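Local structure of periplasmic divalent cation tolerance protein (Synechococcus elongatus, 6GDX) at residues V44-L49 / Q83-K88. The protein may carry or signal through small molecules as a PII-like CutA protein, while a role in heavy-metal tolerance is not supported and copper binding remains uncertain. Sequence-based numbering, arbitrary orientation.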
# COMPACT_ATOMS: atom_id res chain seq x y z
N VAL B 44 4.64 -20.03 -0.77
CA VAL B 44 4.79 -20.88 0.41
C VAL B 44 5.55 -20.17 1.53
O VAL B 44 5.15 -20.24 2.68
CB VAL B 44 5.48 -22.21 0.01
CG1 VAL B 44 5.98 -22.97 1.25
CG2 VAL B 44 4.55 -23.08 -0.83
N GLU B 45 6.64 -19.52 1.19
CA GLU B 45 7.37 -18.77 2.21
C GLU B 45 6.48 -17.73 2.90
O GLU B 45 6.54 -17.56 4.12
CB GLU B 45 8.57 -18.02 1.61
CG GLU B 45 9.76 -18.88 1.24
CD GLU B 45 10.83 -18.12 0.45
OE1 GLU B 45 10.58 -17.02 -0.10
OE2 GLU B 45 11.98 -18.64 0.36
N ALA B 46 5.72 -17.02 2.10
CA ALA B 46 4.88 -15.97 2.64
C ALA B 46 3.81 -16.53 3.55
O ALA B 46 3.56 -16.00 4.63
CB ALA B 46 4.26 -15.18 1.53
N GLN B 47 3.17 -17.62 3.12
CA GLN B 47 2.10 -18.22 3.92
C GLN B 47 2.66 -18.72 5.27
O GLN B 47 2.04 -18.53 6.30
CB GLN B 47 1.47 -19.38 3.14
CG GLN B 47 0.68 -18.95 1.94
CD GLN B 47 0.25 -20.09 1.06
OE1 GLN B 47 0.89 -21.15 1.03
NE2 GLN B 47 -0.84 -19.90 0.32
N GLN B 48 3.82 -19.34 5.24
CA GLN B 48 4.43 -19.85 6.44
C GLN B 48 4.84 -18.75 7.40
O GLN B 48 4.63 -18.84 8.63
CB GLN B 48 5.59 -20.77 6.08
CG GLN B 48 5.10 -22.08 5.46
CD GLN B 48 6.20 -23.07 5.11
OE1 GLN B 48 7.37 -22.83 5.38
NE2 GLN B 48 5.81 -24.20 4.52
N LEU B 49 5.43 -17.69 6.86
CA LEU B 49 5.89 -16.59 7.71
C LEU B 49 4.69 -15.86 8.30
O LEU B 49 4.72 -15.47 9.47
CB LEU B 49 6.75 -15.64 6.91
CG LEU B 49 7.54 -14.58 7.65
CD1 LEU B 49 8.58 -15.22 8.54
CD2 LEU B 49 8.20 -13.61 6.66
N GLN B 83 6.53 -12.00 -3.16
CA GLN B 83 5.26 -11.82 -2.47
C GLN B 83 5.43 -10.62 -1.57
O GLN B 83 6.32 -10.60 -0.70
CB GLN B 83 4.94 -13.03 -1.60
CG GLN B 83 4.83 -14.33 -2.41
CD GLN B 83 3.56 -14.42 -3.23
OE1 GLN B 83 2.49 -14.07 -2.76
NE2 GLN B 83 3.67 -14.92 -4.44
N GLN B 84 4.59 -9.60 -1.75
CA GLN B 84 4.54 -8.48 -0.84
C GLN B 84 3.73 -8.88 0.38
O GLN B 84 2.58 -9.34 0.25
CB GLN B 84 3.88 -7.27 -1.52
CG GLN B 84 3.78 -6.02 -0.67
CD GLN B 84 5.13 -5.40 -0.47
OE1 GLN B 84 5.76 -5.00 -1.45
NE2 GLN B 84 5.63 -5.35 0.76
N MET B 85 4.26 -8.62 1.54
CA MET B 85 3.60 -8.88 2.80
C MET B 85 3.35 -7.59 3.56
O MET B 85 4.20 -6.68 3.53
CB MET B 85 4.44 -9.82 3.64
CG MET B 85 4.80 -11.09 2.92
SD MET B 85 5.70 -12.29 3.96
CE MET B 85 4.38 -12.76 5.07
N SER B 86 2.19 -7.49 4.18
CA SER B 86 1.83 -6.36 5.02
C SER B 86 1.35 -6.89 6.35
O SER B 86 0.30 -7.55 6.43
CB SER B 86 0.74 -5.55 4.34
OG SER B 86 0.23 -4.57 5.20
N PHE B 87 2.12 -6.63 7.38
CA PHE B 87 1.85 -7.08 8.74
C PHE B 87 1.17 -5.94 9.49
O PHE B 87 1.73 -4.84 9.64
CB PHE B 87 3.15 -7.42 9.49
CG PHE B 87 3.90 -8.62 8.96
CD1 PHE B 87 4.63 -8.56 7.77
CD2 PHE B 87 3.93 -9.80 9.66
CE1 PHE B 87 5.31 -9.65 7.30
CE2 PHE B 87 4.63 -10.90 9.20
CZ PHE B 87 5.35 -10.82 8.03
N LYS B 88 -0.03 -6.20 10.01
CA LYS B 88 -0.78 -5.23 10.80
C LYS B 88 -0.48 -5.48 12.26
O LYS B 88 -0.77 -6.58 12.80
CB LYS B 88 -2.28 -5.41 10.61
CG LYS B 88 -2.86 -4.86 9.37
CD LYS B 88 -2.30 -5.48 8.14
CE LYS B 88 -3.18 -5.21 6.96
NZ LYS B 88 -2.52 -5.66 5.71
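Met85 pushes its thioether into the hollow between Ala46 and Leu49, on the inner face of helix 43-55, where this helix lies on the four-stranded antiparallel sheet of the ferredoxin-like CutA fold. Helix and strand run almost parallel, with 16° between their directions and 9.1 Å between the axes of the short segments at closest approach. Alternation along the strand sends Gln83, Met85 and Phe87 to the helix side, while Gln84 points away from it. At the start of the strand segment Ala46 CB rests against Gln83 CB at 3.9 Å, and here the CA atoms of the two residues come within 6.6 Å of each other. Met85 SD lies beside the same Ala46 CB, 4.0 Å away. Leu49 CD2 touches this SD at 3.9 Å, and the leucine and methionine side chains cross at about a right angle. The one methyl serves two neighbours, since CD2 of Leu49 also meets the rim of the Phe87 ring, near the ring plane, 4.2 Å from CZ. Beyond these segments Trp100 and Leu101 of helix 91-104 pack on Leu49, and Leu97 on Phe87, so the second helix of this sheet face shares the same buried layer. Met85 is extended at chi2 but bent at chi3 (70°), which turns its terminal CE along the helix surface to 3.4 Å from the backbone O of Ala46, a packing contact.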